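Local atomic coordinates of hemolysin-related protein (Vibrio cholerae serotype O1, PDB entry 6MLT), a protein that is secreted into the biofilm matrix, binds calcium and sodium ions, and probably recognises carbohydrate in biofilm adhesion through its beta-prism lectin domain. Residues 277-282 with 443-448; 450-455 with 463-468. All blocks are in the same frame, centred on the assembly; numbering follows the deposited sequence.

Overall arrangement
Followed from the N terminus, the chain reaches 277-279, the outermost strand of a four-stranded antiparallel sheet, and turns a corner at Ser-280. About half of the 160 residues before 443-448 are strand, most of them in the beta-prism region. Contact 1 closes this long excursion by pairing 443-448 with 277-279. Contact 2 opens afterwards, so the two are in series and neither nests in nor crosses the other. It closes a short hairpin, 452-457 with 462-467, and completes the sheet order 277-279, 443-448, 452-457, 462-467. The contact centres lie about 12 Å apart. Between them, 443-448 and 452-457 are neighbours, and Phe-282 packs on Met-455.

Contact 1: 277-282 with 443-448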
loop_
_atom_site.group_PDB
_atom_site.type_symbol
_atom_site.label_atom_id
_atom_site.label_comp_id
_atom_site.label_asym_id
_atom_site.label_seq_id
_atom_site.Cartn_x
_atom_site.Cartn_y
_atom_site.Cartn_z
ATOM N N GLN A 277 -6.335 -3.024 10.232
ATOM C CA GLN A 277 -6.816 -3.646 9.013
ATOM C C GLN A 277 -5.645 -3.931 8.090
ATOM O O GLN A 277 -4.563 -3.353 8.224
ATOM C CB GLN A 277 -7.804 -2.752 8.243
ATOM C CG GLN A 277 -8.466 -1.673 9.046
ATOM C CD GLN A 277 -7.531 -0.519 9.430
ATOM O OE1 GLN A 277 -6.523 -0.255 8.777
ATOM N NE2 GLN A 277 -7.868 0.159 10.507
ATOM N N ALA A 278 -5.891 -4.835 7.147
ATOM C CA ALA A 278 -5.071 -4.991 5.957
ATOM C C ALA A 278 -5.921 -4.606 4.754
ATOM O O ALA A 278 -7.128 -4.868 4.729
ATOM C CB ALA A 278 -4.543 -6.427 5.818
ATOM N N VAL A 279 -5.298 -3.956 3.773
ATOM C CA VAL A 279 -5.988 -3.461 2.587
ATOM C C VAL A 279 -5.207 -3.938 1.372
ATOM O O VAL A 279 -4.010 -3.649 1.250
ATOM C CB VAL A 279 -6.098 -1.927 2.592
ATOM C CG1 VAL A 279 -6.875 -1.436 1.372
ATOM C CG2 VAL A 279 -6.735 -1.443 3.897
ATOM N N SER A 280 -5.861 -4.668 0.479
ATOM C CA SER A 280 -5.104 -5.279 -0.609
ATOM C C SER A 280 -6.053 -5.771 -1.695
ATOM O O SER A 280 -7.273 -5.585 -1.626
ATOM C CB SER A 280 -4.239 -6.422 -0.086
ATOM O OG SER A 280 -3.193 -6.695 -0.992
ATOM N N SER A 281 -5.462 -6.381 -2.721
ATOM C CA SER A 281 -6.209 -7.019 -3.806
ATOM C C SER A 281 -6.679 -8.383 -3.311
ATOM O O SER A 281 -6.037 -9.414 -3.524
ATOM C CB SER A 281 -5.344 -7.147 -5.056
ATOM O OG SER A 281 -4.895 -5.883 -5.505
ATOM N N PHE A 282 -7.819 -8.374 -2.619
ATOM C CA PHE A 282 -8.395 -9.572 -2.023
ATOM C C PHE A 282 -9.515 -10.181 -2.853
ATOM O O PHE A 282 -9.785 -11.380 -2.725
ATOM C CB PHE A 282 -8.990 -9.259 -0.646
ATOM C CG PHE A 282 -7.986 -8.945 0.425
ATOM C CD1 PHE A 282 -7.057 -9.886 0.821
ATOM C CD2 PHE A 282 -8.029 -7.731 1.096
ATOM C CE1 PHE A 282 -6.158 -9.610 1.837
ATOM C CE2 PHE A 282 -7.130 -7.453 2.116
ATOM C CZ PHE A 282 -6.200 -8.399 2.486
ATOM N N MET A 443 -10.270 -4.513 -4.743
ATOM C CA MET A 443 -9.744 -4.139 -3.438
ATOM C C MET A 443 -10.670 -4.595 -2.314
ATOM O O MET A 443 -11.901 -4.596 -2.446
ATOM C CB MET A 443 -9.561 -2.623 -3.345
ATOM C CG MET A 443 -8.491 -2.058 -4.275
ATOM S SD MET A 443 -6.862 -2.733 -3.940
ATOM C CE MET A 443 -6.568 -2.074 -2.294
ATOM N N GLY A 444 -10.057 -4.963 -1.191
ATOM C CA GLY A 444 -10.801 -5.311 -0.001
ATOM C C GLY A 444 -10.138 -4.734 1.232
ATOM O O GLY A 444 -8.938 -4.440 1.248
ATOM N N ILE A 445 -10.954 -4.567 2.267
ATOM C CA ILE A 445 -10.514 -4.136 3.589
ATOM C C ILE A 445 -10.914 -5.232 4.566
ATOM O O ILE A 445 -12.100 -5.558 4.682
ATOM C CB ILE A 445 -11.154 -2.800 3.992
ATOM C CG1 ILE A 445 -10.760 -1.700 3.010
ATOM C CG2 ILE A 445 -10.760 -2.416 5.403
ATOM C CD1 ILE A 445 -11.784 -0.583 2.925
ATOM N N VAL A 446 -9.941 -5.795 5.272
ATOM C CA VAL A 446 -10.208 -6.915 6.165
ATOM C C VAL A 446 -9.672 -6.588 7.549
ATOM O O VAL A 446 -8.604 -5.978 7.686
ATOM C CB VAL A 446 -9.604 -8.230 5.624
ATOM C CG1 VAL A 446 -8.086 -8.161 5.575
ATOM C CG2 VAL A 446 -10.077 -9.423 6.451
ATOM N N TYR A 447 -10.420 -6.997 8.575
ATOM C CA TYR A 447 -10.005 -6.783 9.952
ATOM C C TYR A 447 -10.699 -7.787 10.857
ATOM O O TYR A 447 -11.740 -8.355 10.514
ATOM C CB TYR A 447 -10.309 -5.355 10.424
ATOM C CG TYR A 447 -11.760 -5.099 10.778
ATOM C CD1 TYR A 447 -12.693 -4.789 9.795
ATOM C CD2 TYR A 447 -12.188 -5.137 12.096
ATOM C CE1 TYR A 447 -14.015 -4.536 10.118
ATOM C CE2 TYR A 447 -13.502 -4.884 12.431
ATOM C CZ TYR A 447 -14.412 -4.583 11.442
ATOM O OH TYR A 447 -15.723 -4.332 11.780
ATOM N N ALA A 448 -10.104 -7.986 12.028
ATOM C CA ALA A 448 -10.643 -8.870 13.049
ATOM C C ALA A 448 -11.277 -8.048 14.163
ATOM O O ALA A 448 -10.683 -7.074 14.638
ATOM C CB ALA A 448 -9.550 -9.769 13.622
#
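The first two strands of a four-stranded sheet of the beta-propeller type meet here, 277-279 running antiparallel to 443-448 at 162°, axes 4.8 Å apart. Two hydrogen-bonded pairs fix the register. Ala-278 N and O both bind Val-446, the return bond from Val-446 N to Ala-278 O being 3.0 Å and nearly straight at 171°. Ser-280 and Gly-444 form the second pair, with Gly-444 N 2.9 Å from Ser-280 O. On one face, Val-279 and Ile-445 stand side by side. The bent chain of Met-443 crosses Val-279 at about a right angle, CE 3.7 Å from Val-279 CG1. On the other face, Phe-282 folds back from beyond the corner at Ser-280, CG anti to the carbonyl carbon and beside the backbone N (chi1 -70°). Its ring edge at CD2 meets Gly-444 O at 3.4 Å, where Gly-444 has no side chain, and CZ sits 3.6 Å from Val-446 CG1. Polar ends are tied elsewhere: Ser-280 OG to Asp-489, the Gln-277 amide to Ser-240, Ser-225 and Phe-223 O. The 1-2-3-4 antiparallel order, repeated in neighbouring sheets, and the FG-GAP-like family are consistent with a propeller blade interrupted after its first strand by the beta-prism.

Contact 2: 450-455 with 463-468; sequences YYAVDM and VWSVAN
Backbone bonding between 452-455 and 463-467 makes an antiparallel hairpin, its strands at 167° to each other. Val-453 and Val-466 exchange bonds, Val-453 N reaching Val-466 O at 2.8 Å. At the next hydrogen-bonded position, Met-455 N binds Trp-464 O, whereas Met-455 O accepts from Val-463 N at 2.7 Å. Two residues, Val-463 and Trp-464, thus face Met-455 alone, which defines a classic beta bulge. At the other end Asn-468 N meets Tyr-451 O from above the carbonyl plane, extending the ladder beyond the last paired strand residues.

Side-chain polar contact centres on Ser-465 OG, which donates to Asp-454 OD1 at 2.6 Å on the syn side, 24° out of the carboxylate plane. The second oxygen, OD2, is held by Asn-271, whose amide also binds Ala-452 O and Tyr-451 N, so the carboxylate is gripped through both oxygens.

Apolar contact gathers around Trp-464 on the opposite face of the hairpin. Met-455 CB lies over the indole, 3.5 Å from the centroid of the five-membered ring, a CH-pi contact. Bends at chi2 and chi3 curl the methionine back until CE is 3.6 Å from Trp-464 CZ2, while SD makes a longer, oblique Met-aromatic contact. Val-453 points the same way as the indole, with CG1 4.0 Å from Trp-464 CZ3, and its other methyl, CG2, rests 3.8 Å from Asn-468 CB.

Trp-464 NE1 binds Gly-504 O and Asn-468 OD1 binds Arg-500, so these polar groups tie the hairpin to the neighbouring sheet of strands 490-494 and 498-502, probably the next blade. The chemistry thus divides by face: Asp-454 and Ser-465 share a hydrogen bond that the carboxylate charge would probably strengthen, while Val-453, Met-455 and Trp-464 form an apolar layer against Val-491 and Val-493.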
loop_
_atom_site.group_PDB
_atom_site.type_symbol
_atom_site.label_atom_id
_atom_site.label_comp_id
_atom_site.label_asym_id
_atom_site.label_seq_id
_atom_site.Cartn_x
_atom_site.Cartn_y
_atom_site.Cartn_z
ATOM N N TYR A 450 -14.006 -8.589 17.864
ATOM C CA TYR A 450 -14.088 -9.487 19.017
ATOM C C TYR A 450 -14.516 -10.895 18.617
ATOM O O TYR A 450 -14.080 -11.870 19.241
ATOM C CB TYR A 450 -15.058 -8.933 20.060
ATOM C CG TYR A 450 -14.439 -7.907 20.979
ATOM C CD1 TYR A 450 -13.642 -8.300 22.048
ATOM C CD2 TYR A 450 -14.653 -6.551 20.786
ATOM C CE1 TYR A 450 -13.072 -7.367 22.898
ATOM C CE2 TYR A 450 -14.082 -5.608 21.630
ATOM C CZ TYR A 450 -13.297 -6.022 22.680
ATOM O OH TYR A 450 -12.734 -5.090 23.516
ATOM N N TYR A 451 -15.351 -11.019 17.580
ATOM C CA TYR A 451 -16.011 -12.275 17.238
ATOM C C TYR A 451 -15.659 -12.851 15.871
ATOM O O TYR A 451 -15.846 -14.060 15.673
ATOM C CB TYR A 451 -17.541 -12.103 17.277
ATOM C CG TYR A 451 -18.108 -11.619 18.600
ATOM C CD1 TYR A 451 -17.614 -12.079 19.812
ATOM C CD2 TYR A 451 -19.155 -10.708 18.628
ATOM C CE1 TYR A 451 -18.142 -11.630 21.020
ATOM C CE2 TYR A 451 -19.689 -10.257 19.818
ATOM C CZ TYR A 451 -19.177 -10.718 21.010
ATOM O OH TYR A 451 -19.711 -10.271 22.193
ATOM N N ALA A 452 -15.193 -12.043 14.918
ATOM C CA ALA A 452 -15.020 -12.543 13.561
ATOM C C ALA A 452 -14.047 -11.674 12.781
ATOM O O ALA A 452 -13.777 -10.522 13.137
ATOM C CB ALA A 452 -16.355 -12.600 12.815
ATOM N N VAL A 453 -13.545 -12.251 11.690
ATOM C CA VAL A 453 -12.769 -11.541 10.679
ATOM C C VAL A 453 -13.717 -11.201 9.536
ATOM O O VAL A 453 -14.333 -12.097 8.948
ATOM C CB VAL A 453 -11.583 -12.384 10.184
ATOM C CG1 VAL A 453 -10.845 -11.674 9.040
ATOM C CG2 VAL A 453 -10.628 -12.697 11.330
ATOM N N ASP A 454 -13.826 -9.913 9.214
ATOM C CA ASP A 454 -14.763 -9.417 8.215
ATOM C C ASP A 454 -14.016 -8.754 7.066
ATOM O O ASP A 454 -13.084 -7.976 7.283
ATOM C CB ASP A 454 -15.745 -8.412 8.831
ATOM C CG ASP A 454 -16.697 -9.060 9.822
ATOM O OD1 ASP A 454 -16.719 -10.306 9.875
ATOM O OD2 ASP A 454 -17.411 -8.333 10.551
ATOM N N MET A 455 -14.459 -9.052 5.846
ATOM C CA MET A 455 -13.917 -8.477 4.621
ATOM C C MET A 455 -14.951 -7.539 4.017
ATOM O O MET A 455 -16.114 -7.921 3.843
ATOM C CB MET A 455 -13.566 -9.577 3.618
ATOM C CG MET A 455 -13.142 -9.081 2.235
ATOM S SD MET A 455 -11.483 -8.387 2.231
ATOM C CE MET A 455 -10.511 -9.871 2.491
ATOM N N VAL A 463 -18.313 -8.454 2.392
ATOM C CA VAL A 463 -18.217 -9.563 1.451
ATOM C C VAL A 463 -18.345 -10.903 2.161
ATOM O O VAL A 463 -19.031 -11.802 1.673
ATOM C CB VAL A 463 -16.891 -9.471 0.669
ATOM C CG1 VAL A 463 -16.813 -10.572 -0.380
ATOM C CG2 VAL A 463 -16.747 -8.096 0.020
ATOM N N TRP A 464 -17.666 -11.064 3.295
ATOM C CA TRP A 464 -17.770 -12.280 4.084
ATOM C C TRP A 464 -17.352 -12.000 5.522
ATOM O O TRP A 464 -16.742 -10.969 5.828
ATOM C CB TRP A 464 -16.925 -13.413 3.483
ATOM C CG TRP A 464 -15.460 -13.134 3.178
ATOM C CD1 TRP A 464 -14.918 -12.885 1.951
ATOM C CD2 TRP A 464 -14.357 -13.139 4.104
ATOM N NE1 TRP A 464 -13.552 -12.732 2.052
ATOM C CE2 TRP A 464 -13.185 -12.879 3.363
ATOM C CE3 TRP A 464 -14.248 -13.337 5.482
ATOM C CZ2 TRP A 464 -11.920 -12.810 3.956
ATOM C CZ3 TRP A 464 -12.984 -13.261 6.072
ATOM C CH2 TRP A 464 -11.842 -12.995 5.307
ATOM N N SER A 465 -17.714 -12.936 6.403
ATOM C CA SER A 465 -17.375 -12.891 7.822
ATOM C C SER A 465 -17.033 -14.299 8.288
ATOM O O SER A 465 -17.780 -15.242 8.011
ATOM C CB SER A 465 -18.539 -12.327 8.651
ATOM O OG SER A 465 -18.283 -12.401 10.045
ATOM N N VAL A 466 -15.911 -14.443 8.988
ATOM C CA VAL A 466 -15.434 -15.742 9.454
ATOM C C VAL A 466 -15.247 -15.677 10.961
ATOM O O VAL A 466 -14.448 -14.874 11.460
ATOM C CB VAL A 466 -14.131 -16.150 8.751
ATOM C CG1 VAL A 466 -13.499 -17.357 9.435
ATOM C CG2 VAL A 466 -14.415 -16.461 7.286
ATOM N N ALA A 467 -15.966 -16.533 11.682
ATOM C CA ALA A 467 -15.877 -16.542 13.134
ATOM C C ALA A 467 -14.437 -16.765 13.567
ATOM O O ALA A 467 -13.724 -17.610 13.014
ATOM C CB ALA A 467 -16.786 -17.626 13.720
ATOM N N ASN A 468 -14.018 -15.993 14.569
ATOM C CA ASN A 468 -12.623 -15.940 15.001
ATOM C C ASN A 468 -12.633 -15.427 16.439
ATOM O O ASN A 468 -12.888 -14.238 16.668
ATOM C CB ASN A 468 -11.810 -15.034 14.080
ATOM C CG ASN A 468 -10.309 -15.136 14.308
ATOM O OD1 ASN A 468 -9.675 -16.141 13.967
ATOM N ND2 ASN A 468 -9.727 -14.078 14.875
#